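Local coordinates for protein amine Dehydrogenase (Pseudomonas putida, PDB 1JMX) that probably passes electrons from amine oxidation through its two covalently attached c-type hemes, serving as the heme-bearing alpha subunit of a quinohemoprotein amine dehydrogenase, at residues A[311-317]-A[347-352]; A[318-323]-A[334-339]; A[342-346]-A[399-403]; A[360-365]-A[407-412]. All blocks are in the same frame, centred on the assembly; numbering follows the deposited sequence.

Contact 1: A[311-317]-A[347-352]; sequences GKPDLGA and REVAVG
Gly311 and Gly352 meet backbone to backbone, their CA atoms 3.7 Å apart, where short strand 313-314 begins to run antiparallel along strand 345-351 at the margin of an immunoglobulin-like (E-set) domain. A CB on Gly311 would collide with Gly352, and the backbone angles of Gly311 call for glycine in any case. One residue on, Lys312 O accepts a hydrogen bond from Gly352 N at 3.0 Å. Pro313, paired with Val351 in a non-hydrogen-bonded pair, has no N-H to offer; its CA makes a CA-H...O contact of 3.1 Å with Ala350 O, while its ring shares a face of the sheet with Val351 and packs on Val332 and Leu334. Asp314 supplies the hydrogen-bonded pair: Asp314 N gives to Ala350 O at 2.8 Å, and Ala350 N returns the bond to Asp314 O at 2.9 Å. Leu315 then leaves the strand. Its side chain lies beside that of Val349, pointing the same way, with Leu315 CD2 3.5 Å from Val349 CG1, but its buried carbonyl oxygen finds no polar partner. Beyond it Arg347, bent at chi2 (-68°), sends its aliphatic chain past Gly316, where a CB would run into Arg347 CD. The guanidinium comes so near Ala317 O that its exact placement is doubtful; more securely, Arg347 CD rests 3.6 Å from Ala317 N.

Contact 2: A[318-323]-A[334-339]; sequences GVEVTE and LKARAA
Arg337 reaches along its neighbouring strand to touch both Thr322 and Glu320. Its CB opens the contact, 3.8 Å from Thr322 CG2. The chain then sets out with CG opposite the backbone N (chi1 -171°) and bends at chi3 (-48°), which brings the guanidinium back over the threonine methyl; Arg337 NE passes 4.0 Å from Thr322 CG2, while CZ lies 3.4 Å and NH2 3.2 Å from that methyl, close to the rim of one face. NH1 completes the reach with a salt bridge of 2.7 Å to Glu320 OE1. Glu320 lies alongside Arg337, extended beyond CG, and its carboxylate plane stands 88° from that of the guanidinium. In the backbone, strands 319-327 and 331-338 form a beta hairpin in which Glu320 and Arg337 exchange hydrogen bonds, before the register slips at a classic beta bulge: Thr322 and Glu323 both face Lys335. Lys335 O takes Thr322 N at 2.8 Å, together with weak bonds from Glu323 N and Thr322 OG1, so one carbonyl serves three donors. An alanine in place of Thr322, lacking both CG2 and OG1, would probably uncover that guanidinium face and cost Lys335 O a weak hydroxyl bond. On the other face of the hairpin, Val321 CG1 meets Leu334 CD2 at 4.0 Å, the two side chains crossing nearly at right angles, with Leu315 packed against both.

Contact 3: A[342-346]-A[399-403]; sequences AKPGQ and GKDAN
Pro344 and Ala402 make the central link, a single backbone hydrogen bond in which Ala402 N gives to Pro344 O at 2.9 Å. The same carbonyl oxygen is brushed by Asp401 CB, 3.3 Å from Pro344 O. Next to that bond the proline ring lies against the same backbone: Pro344 CB is 3.6 Å from Lys400 O, and Pro344 CG is equally near Ala402 N. Two smaller touches complete this first shell. Gly345 CA sits 3.7 Å from Asp401 CB, and the bent chain of Lys343 lays CD 4.0 Å from Ala402 CB.

The next shell explains why these groups stand where they do. Asp401 holds CG between its backbone N and carbonyl carbon (chi1 62°), which carries the carboxylate away from Pro344 and back over its own loop. There OD1 accepts a hydrogen bond from Gln405 N and a weak one from Asn403 N, fastening the turn that presents Ala402 N. Lys400 is directed elsewhere, its NZ in a salt bridge with Glu366. Behind each segment a sheet takes over: Gly345 bonds through its backbone to Val361, and Gly399 to Leu407. The arrangement is that of a boundary between consecutive immunoglobulin-like (E-set) domains, with the turn of the hairpin formed by strands 391-400 and 406-420 in one domain resting on the chain that enters strand 345-351 of the other.

Contact 4: A[360-365]-A[407-412]; sequences AVYDKV and LRIGYL
Tyr362, its CG between backbone N and carbonyl carbon (chi1 74°), crosses Ile409 at about a right angle, and the isoleucine rides over the ring like a ridge. Ile409 CG2 stands 4.1 Å from the centroid of the Tyr362 ring and 26° off its normal, a CH-pi contact, while Ile409 CG1 presses nearer the root of the ring, 3.6 Å from Tyr362 CG. Strands 360-362 and 407-411 cross at -101°, and side chains, not strand pairing, make the contact. Leu407 fills the angle between Ala360 and Tyr362: its CD2 lies 4.0 Å from Ala360 CB, and its CD1 approaches Tyr362 CB. The small Ala360 methyl also fits against the backbone, 3.8 Å from Arg408 O. Farther on, Val365 and Leu412 reach toward each other tip to tip, with Val365 CG2 3.6 Å from Leu412 CD1, and the latter also leans obliquely on the tyrosine. A valine in place of Tyr362 would probably leave Ile409 without its ring face, open a gap beside Leu412 and deprive Asp472 of its hydroxyl partner. Between the two segments the fit is apolar, and Tyr362 OH is satisfied by Asp472, so burying the ring need not strand its hydroxyl.

In the fold
The four contacts show how the edge strands of one immunoglobulin-like domain are packed together and the domain is coupled to the next. Contacts 1 and 2, with centres 11 Å apart, belong to a single mixed sheet of domain III, whose outermost strands are 313-314 and 319-327; Leu315 of contact 1 packs on Leu334 of contact 2. Along the chain, contact 2 falls between the two segments of contact 1, and 342-346 of contact 3 directly precedes 347-352. Contacts 3 and 4, 9 Å apart, both join domain III to domain IV, and their segments alternate in sequence. Strand 345-351 serves contacts 1 and 3, while its neighbour 354-362 carries contact 4, so the sheet runs directly into the domain boundary. All lie away from the two hemes.

Contact 1: A[311-317]-A[347-352]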
loop_
_atom_site.group_PDB
_atom_site.type_symbol
_atom_site.label_atom_id
_atom_site.label_comp_id
_atom_site.label_asym_id
_atom_site.label_seq_id
_atom_site.Cartn_x
_atom_site.Cartn_y
_atom_site.Cartn_z
ATOM N N GLY A 311 -15.873 16.971 47.016
ATOM C CA GLY A 311 -15.332 16.219 48.122
ATOM C C GLY A 311 -13.868 16.507 48.309
ATOM O O GLY A 311 -13.299 17.417 47.700
ATOM N N LYS A 312 -13.254 15.714 49.171
ATOM C CA LYS A 312 -11.848 15.881 49.464
ATOM C C LYS A 312 -11.061 14.797 48.744
ATOM O O LYS A 312 -11.425 13.615 48.786
ATOM C CB LYS A 312 -11.629 15.799 50.978
ATOM C CG LYS A 312 -10.200 16.033 51.414
ATOM C CD LYS A 312 -9.798 15.007 52.468
ATOM C CE LYS A 312 -9.924 13.573 51.929
ATOM N NZ LYS A 312 -9.372 12.541 52.870
ATOM N N PRO A 313 -9.988 15.192 48.043
ATOM C CA PRO A 313 -9.140 14.253 47.306
ATOM C C PRO A 313 -8.268 13.388 48.206
ATOM O O PRO A 313 -7.580 13.893 49.107
ATOM C CB PRO A 313 -8.250 15.176 46.461
ATOM C CG PRO A 313 -9.024 16.448 46.363
ATOM C CD PRO A 313 -9.608 16.582 47.741
ATOM N N ASP A 314 -8.362 12.077 48.020
ATOM C CA ASP A 314 -7.507 11.171 48.750
ATOM C C ASP A 314 -6.753 10.410 47.674
ATOM O O ASP A 314 -7.360 9.772 46.809
ATOM C CB ASP A 314 -8.284 10.204 49.629
ATOM C CG ASP A 314 -7.366 9.414 50.566
ATOM O OD1 ASP A 314 -7.820 8.407 51.153
ATOM O OD2 ASP A 314 -6.180 9.799 50.716
ATOM N N LEU A 315 -5.429 10.519 47.711
ATOM C CA LEU A 315 -4.581 9.859 46.727
ATOM C C LEU A 315 -3.964 8.545 47.188
ATOM O O LEU A 315 -3.037 8.054 46.551
ATOM C CB LEU A 315 -3.474 10.808 46.271
ATOM C CG LEU A 315 -3.895 12.196 45.789
ATOM C CD1 LEU A 315 -2.679 12.887 45.179
ATOM C CD2 LEU A 315 -5.040 12.098 44.777
ATOM N N GLY A 316 -4.455 7.990 48.295
ATOM C CA GLY A 316 -3.934 6.724 48.795
ATOM C C GLY A 316 -2.803 6.774 49.817
ATOM O O GLY A 316 -2.211 7.823 50.072
ATOM N N ALA A 317 -2.478 5.605 50.366
ATOM C CA ALA A 317 -1.427 5.442 51.377
ATOM C C ALA A 317 -0.023 5.945 51.019
ATOM O O ALA A 317 0.579 5.499 50.056
ATOM C CB ALA A 317 -1.352 3.974 51.798
ATOM N N ARG A 347 -2.543 3.376 43.519
ATOM C CA ARG A 347 -3.404 3.942 44.557
ATOM C C ARG A 347 -4.766 4.277 43.978
ATOM O O ARG A 347 -4.861 4.867 42.899
ATOM C CB ARG A 347 -2.780 5.218 45.121
ATOM C CG ARG A 347 -1.464 4.977 45.829
ATOM C CD ARG A 347 -1.686 4.187 47.111
ATOM N NE ARG A 347 -0.514 3.411 47.497
ATOM C CZ ARG A 347 0.689 3.915 47.751
ATOM N NH1 ARG A 347 0.918 5.219 47.676
ATOM N NH2 ARG A 347 1.681 3.099 48.057
ATOM N N GLU A 348 -5.825 3.867 44.662
ATOM C CA GLU A 348 -7.143 4.189 44.167
ATOM C C GLU A 348 -7.411 5.619 44.561
ATOM O O GLU A 348 -7.576 5.921 45.738
ATOM C CB GLU A 348 -8.207 3.264 44.746
ATOM C CG GLU A 348 -9.026 2.530 43.671
ATOM C CD GLU A 348 -9.814 3.469 42.733
ATOM O OE1 GLU A 348 -9.231 4.441 42.174
ATOM O OE2 GLU A 348 -11.029 3.216 42.534
ATOM N N VAL A 349 -7.357 6.511 43.575
ATOM C CA VAL A 349 -7.601 7.935 43.798
ATOM C C VAL A 349 -9.094 8.190 43.996
ATOM O O VAL A 349 -9.931 7.452 43.475
ATOM C CB VAL A 349 -7.076 8.778 42.606
ATOM C CG1 VAL A 349 -7.346 10.251 42.821
ATOM C CG2 VAL A 349 -5.580 8.551 42.431
ATOM N N ALA A 350 -9.420 9.219 44.777
ATOM C CA ALA A 350 -10.810 9.573 45.043
ATOM C C ALA A 350 -11.002 11.050 45.355
ATOM O O ALA A 350 -10.089 11.721 45.840
ATOM C CB ALA A 350 -11.354 8.734 46.191
ATOM N N VAL A 351 -12.174 11.565 44.994
ATOM C CA VAL A 351 -12.540 12.947 45.279
ATOM C C VAL A 351 -13.892 12.785 45.959
ATOM O O VAL A 351 -14.934 12.683 45.300
ATOM C CB VAL A 351 -12.679 13.803 44.011
ATOM C CG1 VAL A 351 -12.955 15.256 44.399
ATOM C CG2 VAL A 351 -11.408 13.711 43.170
ATOM N N GLY A 352 -13.863 12.721 47.286
ATOM C CA GLY A 352 -15.082 12.495 48.038
ATOM C C GLY A 352 -15.289 10.996 47.935
ATOM O O GLY A 352 -14.374 10.220 48.253
#

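Contact 2: A[318-323]-A[334-339]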
loop_
_atom_site.group_PDB
_atom_site.type_symbol
_atom_site.label_atom_id
_atom_site.label_comp_id
_atom_site.label_asym_id
_atom_site.label_seq_id
_atom_site.Cartn_x
_atom_site.Cartn_y
_atom_site.Cartn_z
ATOM N N GLY A 318 0.518 6.842 51.834
ATOM C CA GLY A 318 1.854 7.349 51.584
ATOM C C GLY A 318 1.913 8.591 50.727
ATOM O O GLY A 318 2.986 9.172 50.536
ATOM N N VAL A 319 0.757 9.015 50.222
ATOM C CA VAL A 319 0.691 10.203 49.381
ATOM C C VAL A 319 -0.047 11.304 50.138
ATOM O O VAL A 319 -1.166 11.107 50.618
ATOM C CB VAL A 319 0.000 9.893 48.030
ATOM C CG1 VAL A 319 0.089 11.099 47.096
ATOM C CG2 VAL A 319 0.646 8.674 47.390
ATOM N N GLU A 320 0.586 12.469 50.215
ATOM C CA GLU A 320 0.050 13.619 50.938
ATOM C C GLU A 320 -0.375 14.794 50.057
ATOM O O GLU A 320 0.410 15.275 49.238
ATOM C CB GLU A 320 1.097 14.112 51.943
ATOM C CG GLU A 320 0.655 15.320 52.762
ATOM C CD GLU A 320 1.751 15.859 53.679
ATOM O OE1 GLU A 320 2.951 15.646 53.375
ATOM O OE2 GLU A 320 1.405 16.510 54.697
ATOM N N VAL A 321 -1.611 15.261 50.239
ATOM C CA VAL A 321 -2.113 16.408 49.480
ATOM C C VAL A 321 -1.710 17.646 50.277
ATOM O O VAL A 321 -2.343 17.983 51.279
ATOM C CB VAL A 321 -3.648 16.359 49.335
ATOM C CG1 VAL A 321 -4.125 17.507 48.469
ATOM C CG2 VAL A 321 -4.076 15.018 48.749
ATOM N N THR A 322 -0.653 18.318 49.834
ATOM C CA THR A 322 -0.133 19.490 50.540
ATOM C C THR A 322 -0.759 20.863 50.267
ATOM O O THR A 322 -0.648 21.757 51.109
ATOM C CB THR A 322 1.409 19.609 50.373
ATOM O OG1 THR A 322 1.724 20.116 49.071
ATOM C CG2 THR A 322 2.061 18.255 50.534
ATOM N N GLU A 323 -1.392 21.046 49.107
ATOM C CA GLU A 323 -2.003 22.342 48.769
ATOM C C GLU A 323 -2.936 22.222 47.561
ATOM O O GLU A 323 -2.466 22.050 46.435
ATOM C CB GLU A 323 -0.905 23.382 48.454
ATOM C CG GLU A 323 -0.966 24.676 49.292
ATOM C CD GLU A 323 -1.488 25.911 48.526
ATOM O OE1 GLU A 323 -2.728 26.102 48.422
ATOM O OE2 GLU A 323 -0.649 26.724 48.066
ATOM N N LEU A 334 -3.753 20.159 42.599
ATOM C CA LEU A 334 -3.173 20.062 43.923
ATOM C C LEU A 334 -1.691 19.770 43.922
ATOM O O LEU A 334 -1.107 19.384 42.908
ATOM C CB LEU A 334 -3.923 19.013 44.756
ATOM C CG LEU A 334 -4.180 17.635 44.134
ATOM C CD1 LEU A 334 -2.990 16.702 44.372
ATOM C CD2 LEU A 334 -5.436 17.038 44.750
ATOM N N LYS A 335 -1.070 20.046 45.056
ATOM C CA LYS A 335 0.344 19.781 45.221
ATOM C C LYS A 335 0.344 18.536 46.081
ATOM O O LYS A 335 -0.422 18.447 47.044
ATOM C CB LYS A 335 1.025 20.925 45.966
ATOM C CG LYS A 335 2.520 20.928 45.793
ATOM C CD LYS A 335 2.895 21.454 44.418
ATOM C CE LYS A 335 2.578 22.950 44.295
ATOM N NZ LYS A 335 2.997 23.518 42.971
ATOM N N ALA A 336 1.139 17.547 45.704
ATOM C CA ALA A 336 1.185 16.322 46.478
ATOM C C ALA A 336 2.614 15.988 46.811
ATOM O O ALA A 336 3.549 16.484 46.177
ATOM C CB ALA A 336 0.542 15.183 45.715
ATOM N N ARG A 337 2.777 15.134 47.809
ATOM C CA ARG A 337 4.099 14.720 48.242
ATOM C C ARG A 337 3.994 13.290 48.708
ATOM O O ARG A 337 3.120 12.964 49.490
ATOM C CB ARG A 337 4.581 15.594 49.407
ATOM C CG ARG A 337 6.037 15.381 49.792
ATOM C CD ARG A 337 6.404 16.189 51.035
ATOM N NE ARG A 337 5.948 17.579 50.941
ATOM C CZ ARG A 337 5.193 18.185 51.860
ATOM N NH1 ARG A 337 4.807 17.531 52.954
ATOM N NH2 ARG A 337 4.809 19.443 51.682
ATOM N N ALA A 338 4.860 12.433 48.182
ATOM C CA ALA A 338 4.884 11.030 48.575
ATOM C C ALA A 338 6.058 10.871 49.533
ATOM O O ALA A 338 7.106 11.496 49.352
ATOM C CB ALA A 338 5.065 10.131 47.355
ATOM N N ALA A 339 5.857 10.087 50.588
ATOM C CA ALA A 339 6.912 9.856 51.569
ATOM C C ALA A 339 7.972 9.000 50.912
ATOM O O ALA A 339 7.663 8.208 50.015
ATOM C CB ALA A 339 6.347 9.139 52.790
#

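Contact 3: A[342-346]-A[399-403]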
loop_
_atom_site.group_PDB
_atom_site.type_symbol
_atom_site.label_atom_id
_atom_site.label_comp_id
_atom_site.label_asym_id
_atom_site.label_seq_id
_atom_site.Cartn_x
_atom_site.Cartn_y
_atom_site.Cartn_z
ATOM N N ALA A 342 6.836 5.655 51.260
ATOM C CA ALA A 342 5.613 5.210 50.584
ATOM C C ALA A 342 5.887 3.965 49.749
ATOM O O ALA A 342 6.799 3.963 48.918
ATOM C CB ALA A 342 5.052 6.329 49.705
ATOM N N LYS A 343 5.145 2.892 50.019
ATOM C CA LYS A 343 5.314 1.632 49.296
ATOM C C LYS A 343 4.918 1.760 47.832
ATOM O O LYS A 343 3.892 2.352 47.503
ATOM C CB LYS A 343 4.491 0.517 49.947
ATOM C CG LYS A 343 5.095 -0.074 51.222
ATOM C CD LYS A 343 6.401 -0.836 50.934
ATOM C CE LYS A 343 6.962 -1.525 52.191
ATOM N NZ LYS A 343 6.093 -2.643 52.690
ATOM N N PRO A 344 5.725 1.188 46.932
ATOM C CA PRO A 344 5.436 1.250 45.497
ATOM C C PRO A 344 4.173 0.455 45.134
ATOM O O PRO A 344 3.962 -0.644 45.634
ATOM C CB PRO A 344 6.693 0.637 44.879
ATOM C CG PRO A 344 7.117 -0.367 45.905
ATOM C CD PRO A 344 6.957 0.420 47.188
ATOM N N GLY A 345 3.316 1.040 44.303
ATOM C CA GLY A 345 2.098 0.364 43.893
ATOM C C GLY A 345 1.041 1.355 43.452
ATOM O O GLY A 345 1.213 2.566 43.609
ATOM N N GLN A 346 -0.059 0.845 42.910
ATOM C CA GLN A 346 -1.138 1.707 42.447
ATOM C C GLN A 346 -2.020 2.162 43.621
ATOM O O GLN A 346 -2.221 1.434 44.593
ATOM C CB GLN A 346 -1.983 1.002 41.366
ATOM C CG GLN A 346 -1.237 0.600 40.073
ATOM C CD GLN A 346 -1.192 1.698 38.987
ATOM O OE1 GLN A 346 -1.921 2.698 39.047
ATOM N NE2 GLN A 346 -0.336 1.496 37.981
ATOM N N GLY A 399 8.154 -0.853 36.779
ATOM C CA GLY A 399 8.876 -1.177 37.992
ATOM C C GLY A 399 8.172 -2.334 38.657
ATOM O O GLY A 399 7.527 -3.151 37.994
ATOM N N LYS A 400 8.297 -2.417 39.970
ATOM C CA LYS A 400 7.646 -3.477 40.714
ATOM C C LYS A 400 7.029 -2.891 41.956
ATOM O O LYS A 400 7.598 -1.986 42.570
ATOM C CB LYS A 400 8.641 -4.578 41.092
ATOM C CG LYS A 400 8.999 -5.510 39.945
ATOM C CD LYS A 400 9.674 -6.757 40.464
ATOM C CE LYS A 400 9.817 -7.815 39.366
ATOM N NZ LYS A 400 10.715 -7.391 38.258
ATOM N N ASP A 401 5.844 -3.371 42.306
ATOM C CA ASP A 401 5.186 -2.871 43.496
ATOM C C ASP A 401 5.662 -3.617 44.754
ATOM O O ASP A 401 6.559 -4.480 44.678
ATOM C CB ASP A 401 3.666 -2.930 43.333
ATOM C CG ASP A 401 3.147 -4.328 43.140
ATOM O OD1 ASP A 401 3.908 -5.301 43.292
ATOM O OD2 ASP A 401 1.944 -4.450 42.853
ATOM N N ALA A 402 5.067 -3.271 45.898
ATOM C CA ALA A 402 5.411 -3.879 47.186
ATOM C C ALA A 402 5.213 -5.392 47.188
ATOM O O ALA A 402 5.856 -6.107 47.960
ATOM C CB ALA A 402 4.599 -3.244 48.292
ATOM N N ASN A 403 4.334 -5.873 46.308
ATOM C CA ASN A 403 4.057 -7.302 46.193
ATOM C C ASN A 403 4.939 -8.026 45.168
ATOM O O ASN A 403 4.675 -9.184 44.830
ATOM C CB ASN A 403 2.581 -7.530 45.860
ATOM C CG ASN A 403 1.665 -7.158 47.008
ATOM O OD1 ASN A 403 2.103 -7.085 48.164
ATOM N ND2 ASN A 403 0.390 -6.919 46.705
#

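Contact 4: A[360-365]-A[407-412]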
loop_
_atom_site.group_PDB
_atom_site.type_symbol
_atom_site.label_atom_id
_atom_site.label_comp_id
_atom_site.label_asym_id
_atom_site.label_seq_id
_atom_site.Cartn_x
_atom_site.Cartn_y
_atom_site.Cartn_z
ATOM N N ALA A 360 0.172 5.620 40.280
ATOM C CA ALA A 360 1.306 4.738 40.517
ATOM C C ALA A 360 2.350 5.430 41.366
ATOM O O ALA A 360 2.840 6.497 41.011
ATOM C CB ALA A 360 1.925 4.301 39.200
ATOM N N VAL A 361 2.617 4.863 42.535
ATOM C CA VAL A 361 3.637 5.396 43.424
ATOM C C VAL A 361 4.793 4.459 43.158
ATOM O O VAL A 361 4.612 3.249 43.193
ATOM C CB VAL A 361 3.230 5.285 44.904
ATOM C CG1 VAL A 361 4.378 5.747 45.803
ATOM C CG2 VAL A 361 2.007 6.119 45.154
ATOM N N TYR A 362 5.966 4.994 42.847
ATOM C CA TYR A 362 7.088 4.117 42.565
ATOM C C TYR A 362 8.369 4.566 43.231
ATOM O O TYR A 362 8.522 5.735 43.583
ATOM C CB TYR A 362 7.302 3.994 41.049
ATOM C CG TYR A 362 7.914 5.218 40.403
ATOM C CD1 TYR A 362 9.270 5.243 40.068
ATOM C CD2 TYR A 362 7.143 6.349 40.119
ATOM C CE1 TYR A 362 9.846 6.358 39.467
ATOM C CE2 TYR A 362 7.711 7.475 39.514
ATOM C CZ TYR A 362 9.064 7.465 39.193
ATOM O OH TYR A 362 9.639 8.555 38.594
ATOM N N ASP A 363 9.297 3.622 43.373
ATOM C CA ASP A 363 10.593 3.905 43.982
ATOM C C ASP A 363 11.714 3.998 42.956
ATOM O O ASP A 363 12.499 4.949 42.978
ATOM C CB ASP A 363 10.933 2.891 45.101
ATOM C CG ASP A 363 10.737 1.426 44.691
ATOM O OD1 ASP A 363 10.291 1.131 43.550
ATOM O OD2 ASP A 363 11.045 0.555 45.539
ATOM N N LYS A 364 11.740 3.048 42.025
ATOM C CA LYS A 364 12.760 3.004 40.984
ATOM C C LYS A 364 12.237 2.378 39.697
ATOM O O LYS A 364 11.397 1.475 39.725
ATOM C CB LYS A 364 13.977 2.199 41.456
ATOM C CG LYS A 364 13.659 0.776 41.924
ATOM C CD LYS A 364 14.725 -0.228 41.466
ATOM C CE LYS A 364 14.602 -0.530 39.961
ATOM N NZ LYS A 364 15.744 -1.340 39.428
ATOM N N VAL A 365 12.764 2.851 38.573
ATOM C CA VAL A 365 12.371 2.335 37.271
ATOM C C VAL A 365 13.286 1.164 36.932
ATOM O O VAL A 365 14.516 1.266 36.992
ATOM C CB VAL A 365 12.437 3.414 36.165
ATOM C CG1 VAL A 365 11.938 2.835 34.860
ATOM C CG2 VAL A 365 11.596 4.622 36.547
ATOM N N LEU A 407 4.701 -3.176 37.764
ATOM C CA LEU A 407 3.965 -1.941 37.966
ATOM C C LEU A 407 4.231 -1.018 36.781
ATOM O O LEU A 407 5.382 -0.700 36.498
ATOM C CB LEU A 407 4.494 -1.277 39.245
ATOM C CG LEU A 407 3.775 -0.245 40.124
ATOM C CD1 LEU A 407 4.805 0.806 40.548
ATOM C CD2 LEU A 407 2.593 0.411 39.442
ATOM N N ARG A 408 3.187 -0.646 36.046
ATOM C CA ARG A 408 3.372 0.287 34.942
ATOM C C ARG A 408 3.297 1.678 35.575
ATOM O O ARG A 408 2.263 2.068 36.116
ATOM C CB ARG A 408 2.296 0.132 33.861
ATOM C CG ARG A 408 2.553 1.047 32.645
ATOM C CD ARG A 408 1.582 0.797 31.499
ATOM N NE ARG A 408 0.691 1.933 31.244
ATOM C CZ ARG A 408 0.971 2.951 30.433
ATOM N NH1 ARG A 408 2.125 2.995 29.784
ATOM N NH2 ARG A 408 0.108 3.948 30.286
ATOM N N ILE A 409 4.428 2.375 35.585
ATOM C CA ILE A 409 4.506 3.706 36.156
ATOM C C ILE A 409 3.762 4.696 35.270
ATOM O O ILE A 409 2.834 5.365 35.720
ATOM C CB ILE A 409 5.987 4.171 36.330
ATOM C CG1 ILE A 409 6.661 3.455 37.509
ATOM C CG2 ILE A 409 6.045 5.658 36.610
ATOM C CD1 ILE A 409 6.779 1.977 37.382
ATOM N N GLY A 410 4.186 4.786 34.011
ATOM C CA GLY A 410 3.561 5.701 33.073
ATOM C C GLY A 410 4.569 6.138 32.036
ATOM O O GLY A 410 5.551 5.445 31.792
ATOM N N TYR A 411 4.331 7.286 31.417
ATOM C CA TYR A 411 5.239 7.807 30.401
ATOM C C TYR A 411 6.175 8.819 31.045
ATOM O O TYR A 411 5.760 9.936 31.358
ATOM C CB TYR A 411 4.452 8.472 29.272
ATOM C CG TYR A 411 3.602 7.521 28.456
ATOM C CD1 TYR A 411 2.306 7.871 28.072
ATOM C CD2 TYR A 411 4.109 6.294 28.025
ATOM C CE1 TYR A 411 1.537 7.025 27.277
ATOM C CE2 TYR A 411 3.349 5.439 27.226
ATOM C CZ TYR A 411 2.065 5.812 26.858
ATOM O OH TYR A 411 1.300 4.969 26.087
ATOM N N LEU A 412 7.434 8.426 31.241
ATOM C CA LEU A 412 8.431 9.293 31.867
ATOM C C LEU A 412 9.299 10.035 30.865
ATOM O O LEU A 412 9.613 9.513 29.799
ATOM C CB LEU A 412 9.322 8.482 32.815
ATOM C CG LEU A 412 8.668 7.861 34.052
ATOM C CD1 LEU A 412 9.727 7.238 34.938
ATOM C CD2 LEU A 412 7.924 8.921 34.822
#